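Local coordinates for intracellular exo-alpha-(1->5)-L-arabinofuranosidase (Bifidobacterium longum, PDB 2Y2W), which hydrolyses terminal alpha-(1->5)-linked L-arabinofuranosyl residues of arabinan and also acts on arabinoxylan, as a family 51 glycoside hydrolase, at residues 92-104 with 417-431. Numbering follows the deposited sequence.
Sequences FRQDVLDLVKELG and IMAEEHGPAWRQTTF
R93 and E420 join the N-terminal end of helix 94-103 to the turn of the hairpin 417-427: NH1 of R93 donates to E420 O at 3.0 Å, with a bent N-H...O angle of 141°. The donor stands above the carbonyl plane, and G423 N, closing the type II turn E420-G423, reaches the same oxygen from the opposite face. R93 also grips D95 side-on, NE to OD1 at 3.1 Å and NH2 to OD2 at 3.0 Å, while NH1 also pairs with E81; A419 CB lies over one guanidinium face. With an alanine here, D95 and E81 would probably each lose a cationic partner, and E420 O the donor from the helix end.

A second ionic pair lies near the helix C-terminus. R427 meets E102 side-on, NH2 to OE1 at 2.8 Å (166°) on the syn lone pair and NE to OE2 from above the carboxylate plane. L99 CD2 covers a face of this guanidinium.

Apolar contacts fill the interval. V96 CG2 touches A419 CB at 3.8 Å, and L99 CD1 packs on I417 CG2 at 3.7 Å. With CG anti to the backbone N (chi1 -174°), F431 brings its ring edge to the last turn of the helix, CE2 3.4 Å from L99 O. L103 CD1 makes a CH-pi contact over one face of F431, 3.7 Å from the ring centroid, and R427 CG lies over the centre of the other.

On the outside of the (beta/alpha)8 barrel, the helix between barrel strands 65-67 and 107-110 thus packs against a hairpin that follows the eighth, 402-408, through an apolar centre with a salt-bridged arginine near each end.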
loop_
_atom_site.group_PDB
_atom_site.type_symbol
_atom_site.label_atom_id
_atom_site.label_comp_id
_atom_site.label_asym_id
_atom_site.label_seq_id
_atom_site.Cartn_x
_atom_site.Cartn_y
_atom_site.Cartn_z
ATOM N N PHE D 92 -10.879 16.339 32.931
ATOM C CA PHE D 92 -11.381 17.331 31.984
ATOM C C PHE D 92 -11.713 18.633 32.700
ATOM O O PHE D 92 -12.326 18.621 33.771
ATOM C CB PHE D 92 -12.620 16.826 31.232
ATOM C CG PHE D 92 -12.451 15.471 30.597
ATOM C CD1 PHE D 92 -11.336 15.177 29.817
ATOM C CD2 PHE D 92 -13.429 14.493 30.760
ATOM C CE1 PHE D 92 -11.187 13.927 29.232
ATOM C CE2 PHE D 92 -13.289 13.237 30.172
ATOM C CZ PHE D 92 -12.165 12.955 29.407
ATOM N N ARG D 93 -11.308 19.751 32.102
ATOM C CA ARG D 93 -11.584 21.072 32.658
ATOM C C ARG D 93 -13.064 21.403 32.542
ATOM O O ARG D 93 -13.620 21.402 31.443
ATOM C CB ARG D 93 -10.753 22.142 31.949
ATOM C CG ARG D 93 -9.336 22.278 32.472
ATOM C CD ARG D 93 -8.537 23.314 31.685
ATOM N NE ARG D 93 -8.963 24.684 31.963
ATOM C CZ ARG D 93 -8.215 25.766 31.753
ATOM N NH1 ARG D 93 -6.983 25.655 31.269
ATOM N NH2 ARG D 93 -8.699 26.967 32.039
ATOM N N GLN D 94 -13.697 21.682 33.679
ATOM C CA GLN D 94 -15.125 22.001 33.699
ATOM C C GLN D 94 -15.409 23.395 33.158
ATOM O O GLN D 94 -16.430 23.606 32.506
ATOM C CB GLN D 94 -15.719 21.833 35.104
ATOM C CG GLN D 94 -17.255 21.787 35.149
ATOM C CD GLN D 94 -17.854 20.676 34.289
ATOM O OE1 GLN D 94 -17.582 19.492 34.492
ATOM N NE2 GLN D 94 -18.682 21.063 33.326
ATOM N N ASP D 95 -14.507 24.339 33.419
ATOM C CA ASP D 95 -14.676 25.708 32.925
ATOM C C ASP D 95 -14.699 25.757 31.397
ATOM O O ASP D 95 -15.431 26.553 30.803
ATOM C CB ASP D 95 -13.620 26.664 33.509
ATOM C CG ASP D 95 -12.182 26.234 33.215
ATOM O OD1 ASP D 95 -11.963 25.154 32.621
ATOM O OD2 ASP D 95 -11.260 26.993 33.589
ATOM N N VAL D 96 -13.904 24.886 30.775
ATOM C CA VAL D 96 -13.867 24.753 29.324
ATOM C C VAL D 96 -15.155 24.095 28.832
ATOM O O VAL D 96 -15.774 24.577 27.878
ATOM C CB VAL D 96 -12.605 23.975 28.857
ATOM C CG1 VAL D 96 -12.712 23.563 27.395
ATOM C CG2 VAL D 96 -11.362 24.820 29.080
ATOM N N LEU D 97 -15.559 23.014 29.498
ATOM C CA LEU D 97 -16.826 22.334 29.208
ATOM C C LEU D 97 -18.036 23.266 29.310
ATOM O O LEU D 97 -18.936 23.209 28.466
ATOM C CB LEU D 97 -17.023 21.130 30.132
ATOM C CG LEU D 97 -16.453 19.772 29.720
ATOM C CD1 LEU D 97 -16.419 18.828 30.913
ATOM C CD2 LEU D 97 -17.256 19.166 28.575
ATOM N N ASP D 98 -18.049 24.117 30.338
ATOM C CA ASP D 98 -19.115 25.102 30.533
ATOM C C ASP D 98 -19.226 26.059 29.346
ATOM O O ASP D 98 -20.333 26.383 28.913
ATOM C CB ASP D 98 -18.905 25.892 31.832
ATOM C CG ASP D 98 -19.185 25.065 33.085
ATOM O OD1 ASP D 98 -19.886 24.028 32.997
ATOM O OD2 ASP D 98 -18.702 25.460 34.168
ATOM N N LEU D 99 -18.081 26.495 28.825
ATOM C CA LEU D 99 -18.048 27.383 27.660
ATOM C C LEU D 99 -18.378 26.676 26.344
ATOM O O LEU D 99 -18.811 27.322 25.389
ATOM C CB LEU D 99 -16.700 28.107 27.553
ATOM C CG LEU D 99 -16.371 29.163 28.616
ATOM C CD1 LEU D 99 -14.996 29.752 28.373
ATOM C CD2 LEU D 99 -17.414 30.271 28.653
ATOM N N VAL D 100 -18.175 25.361 26.295
ATOM C CA VAL D 100 -18.552 24.567 25.121
ATOM C C VAL D 100 -20.072 24.479 25.035
ATOM O O VAL D 100 -20.650 24.632 23.955
ATOM C CB VAL D 100 -17.911 23.148 25.137
ATOM C CG1 VAL D 100 -18.504 22.257 24.043
ATOM C CG2 VAL D 100 -16.399 23.243 24.976
ATOM N N LYS D 101 -20.703 24.238 26.184
ATOM C CA LYS D 101 -22.158 24.252 26.310
ATOM C C LYS D 101 -22.710 25.618 25.906
ATOM O O LYS D 101 -23.638 25.703 25.101
ATOM C CB LYS D 101 -22.573 23.901 27.750
ATOM C CG LYS D 101 -24.084 23.908 28.023
ATOM C CD LYS D 101 -24.774 22.657 27.491
ATOM C CE LYS D 101 -26.260 22.646 27.833
ATOM N NZ LYS D 101 -27.065 23.559 26.960
ATOM N N GLU D 102 -22.117 26.677 26.456
ATOM C CA GLU D 102 -22.512 28.052 26.156
ATOM C C GLU D 102 -22.313 28.400 24.680
ATOM O O GLU D 102 -23.044 29.225 24.131
ATOM C CB GLU D 102 -21.735 29.035 27.035
ATOM C CG GLU D 102 -22.329 30.443 27.073
ATOM C CD GLU D 102 -21.512 31.413 27.909
ATOM O OE1 GLU D 102 -21.149 31.069 29.059
ATOM O OE2 GLU D 102 -21.240 32.526 27.410
ATOM N N LEU D 103 -21.329 27.765 24.049
ATOM C CA LEU D 103 -21.042 27.993 22.637
ATOM C C LEU D 103 -22.050 27.307 21.718
ATOM O O LEU D 103 -22.278 27.759 20.597
ATOM C CB LEU D 103 -19.613 27.552 22.302
ATOM C CG LEU D 103 -18.992 27.921 20.951
ATOM C CD1 LEU D 103 -18.991 29.428 20.712
ATOM C CD2 LEU D 103 -17.584 27.366 20.865
ATOM N N GLY D 104 -22.650 26.218 22.192
ATOM C CA GLY D 104 -23.684 25.511 21.436
ATOM C C GLY D 104 -23.142 24.575 20.372
ATOM O O GLY D 104 -23.770 24.381 19.331
ATOM N N ILE D 417 -12.693 29.751 22.442
ATOM C CA ILE D 417 -12.404 29.533 23.845
ATOM C C ILE D 417 -10.896 29.445 24.036
ATOM O O ILE D 417 -10.232 28.590 23.443
ATOM C CB ILE D 417 -13.061 28.233 24.367
ATOM C CG1 ILE D 417 -14.561 28.213 24.045
ATOM C CG2 ILE D 417 -12.814 28.078 25.868
ATOM C CD1 ILE D 417 -15.209 26.840 24.186
ATOM N N MET D 418 -10.362 30.346 24.855
ATOM C CA MET D 418 -8.965 30.292 25.263
ATOM C C MET D 418 -8.892 29.842 26.712
ATOM O O MET D 418 -9.675 30.298 27.542
ATOM C CB MET D 418 -8.302 31.659 25.106
ATOM C CG MET D 418 -7.885 32.013 23.681
ATOM S SD MET D 418 -6.511 31.020 23.054
ATOM C CE MET D 418 -5.156 31.528 24.115
ATOM N N ALA D 419 -7.953 28.948 27.007
ATOM C CA ALA D 419 -7.785 28.416 28.358
ATOM C C ALA D 419 -6.334 28.526 28.824
ATOM O O ALA D 419 -5.431 27.956 28.208
ATOM C CB ALA D 419 -8.270 26.977 28.421
ATOM N N GLU D 420 -6.122 29.268 29.910
ATOM C CA GLU D 420 -4.779 29.498 30.450
ATOM C C GLU D 420 -4.348 28.445 31.468
ATOM O O GLU D 420 -5.183 27.855 32.157
ATOM C CB GLU D 420 -4.671 30.899 31.061
ATOM C CG GLU D 420 -4.171 31.976 30.094
ATOM C CD GLU D 420 -5.225 32.422 29.094
ATOM O OE1 GLU D 420 -6.426 32.204 29.355
ATOM O OE2 GLU D 420 -4.851 32.996 28.047
ATOM N N GLU D 421 -3.037 28.229 31.553
ATOM C CA GLU D 421 -2.445 27.247 32.460
ATOM C C GLU D 421 -2.845 27.517 33.909
ATOM O O GLU D 421 -2.615 28.612 34.432
ATOM C CB GLU D 421 -0.915 27.257 32.349
ATOM C CG GLU D 421 -0.354 26.964 30.959
ATOM C CD GLU D 421 1.127 27.309 30.829
ATOM O OE1 GLU D 421 1.810 27.472 31.867
ATOM O OE2 GLU D 421 1.612 27.421 29.681
ATOM N N HIS D 422 -3.456 26.511 34.534
ATOM C CA HIS D 422 -3.861 26.552 35.943
ATOM C C HIS D 422 -4.726 27.776 36.289
ATOM O O HIS D 422 -4.821 28.182 37.454
ATOM C CB HIS D 422 -2.628 26.477 36.850
ATOM C CG HIS D 422 -2.825 25.638 38.072
ATOM N ND1 HIS D 422 -3.526 26.080 39.174
ATOM C CD2 HIS D 422 -2.405 24.385 38.369
ATOM C CE1 HIS D 422 -3.532 25.134 40.096
ATOM N NE2 HIS D 422 -2.858 24.096 39.632
ATOM N N GLY D 423 -5.360 28.350 35.269
ATOM C CA GLY D 423 -6.135 29.572 35.429
ATOM C C GLY D 423 -7.451 29.577 34.677
ATOM O O GLY D 423 -8.020 28.514 34.415
ATOM N N PRO D 424 -7.937 30.778 34.308
ATOM C CA PRO D 424 -9.281 30.936 33.765
ATOM C C PRO D 424 -9.415 30.524 32.300
ATOM O O PRO D 424 -8.417 30.371 31.593
ATOM C CB PRO D 424 -9.527 32.439 33.905
ATOM C CG PRO D 424 -8.180 33.042 33.743
ATOM C CD PRO D 424 -7.201 32.057 34.324
ATOM N N ALA D 425 -10.659 30.331 31.872
ATOM C CA ALA D 425 -10.991 30.182 30.466
ATOM C C ALA D 425 -11.887 31.351 30.081
ATOM O O ALA D 425 -12.766 31.747 30.852
ATOM C CB ALA D 425 -11.689 28.865 30.218
ATOM N N TRP D 426 -11.656 31.910 28.898
ATOM C CA TRP D 426 -12.379 33.105 28.469
ATOM C C TRP D 426 -12.810 33.049 27.006
ATOM O O TRP D 426 -12.285 32.253 26.219
ATOM C CB TRP D 426 -11.561 34.371 28.753
ATOM C CG TRP D 426 -10.159 34.360 28.195
ATOM C CD1 TRP D 426 -9.043 33.859 28.800
ATOM C CD2 TRP D 426 -9.727 34.893 26.936
ATOM N NE1 TRP D 426 -7.945 34.034 27.992
ATOM C CE2 TRP D 426 -8.337 34.669 26.843
ATOM C CE3 TRP D 426 -10.379 35.535 25.877
ATOM C CZ2 TRP D 426 -7.583 35.066 25.733
ATOM C CZ3 TRP D 426 -9.631 35.927 24.770
ATOM C CH2 TRP D 426 -8.247 35.688 24.709
ATOM N N ARG D 427 -13.775 33.899 26.660
ATOM C CA ARG D 427 -14.349 33.943 25.320
ATOM C C ARG D 427 -13.594 34.930 24.445
ATOM O O ARG D 427 -13.333 36.062 24.855
ATOM C CB ARG D 427 -15.821 34.359 25.383
ATOM C CG ARG D 427 -16.689 33.519 26.304
ATOM C CD ARG D 427 -17.919 34.301 26.743
ATOM N NE ARG D 427 -18.687 33.593 27.764
ATOM C CZ ARG D 427 -18.423 33.621 29.069
ATOM N NH1 ARG D 427 -17.398 34.324 29.538
ATOM N NH2 ARG D 427 -19.188 32.939 29.910
ATOM N N GLN D 428 -13.244 34.492 23.240
ATOM C CA GLN D 428 -12.670 35.379 22.239
ATOM C C GLN D 428 -13.804 36.105 21.536
ATOM O O GLN D 428 -14.973 35.791 21.757
ATOM C CB GLN D 428 -11.825 34.600 21.230
ATOM C CG GLN D 428 -10.570 33.994 21.822
ATOM C CD GLN D 428 -9.351 34.210 20.950
ATOM O OE1 GLN D 428 -8.983 35.346 20.653
ATOM N NE2 GLN D 428 -8.708 33.122 20.550
ATOM N N THR D 429 -13.461 37.068 20.689
ATOM C CA THR D 429 -14.464 37.842 19.958
ATOM C C THR D 429 -15.296 36.960 19.028
ATOM O O THR D 429 -16.470 37.242 18.794
ATOM C CB THR D 429 -13.827 38.995 19.152
ATOM O OG1 THR D 429 -12.965 38.461 18.138
ATOM C CG2 THR D 429 -13.024 39.913 20.065
ATOM N N THR D 430 -14.682 35.893 18.516
ATOM C CA THR D 430 -15.334 34.962 17.591
ATOM C C THR D 430 -16.320 34.018 18.279
ATOM O O THR D 430 -17.090 33.324 17.611
ATOM C CB THR D 430 -14.301 34.111 16.822
ATOM O OG1 THR D 430 -13.435 33.456 17.756
ATOM C CG2 THR D 430 -13.471 34.977 15.887
ATOM N N PHE D 431 -16.282 33.991 19.611
ATOM C CA PHE D 431 -17.200 33.192 20.429
ATOM C C PHE D 431 -18.654 33.632 20.269
ATOM O O PHE D 431 -19.552 32.800 20.121
ATOM C CB PHE D 431 -16.788 33.293 21.903
ATOM C CG PHE D 431 -17.562 32.395 22.825
ATOM C CD1 PHE D 431 -18.801 32.786 23.327
ATOM C CD2 PHE D 431 -17.039 31.167 23.215
ATOM C CE1 PHE D 431 -19.516 31.959 24.188
ATOM C CE2 PHE D 431 -17.746 30.330 24.079
ATOM C CZ PHE D 431 -18.986 30.728 24.566
#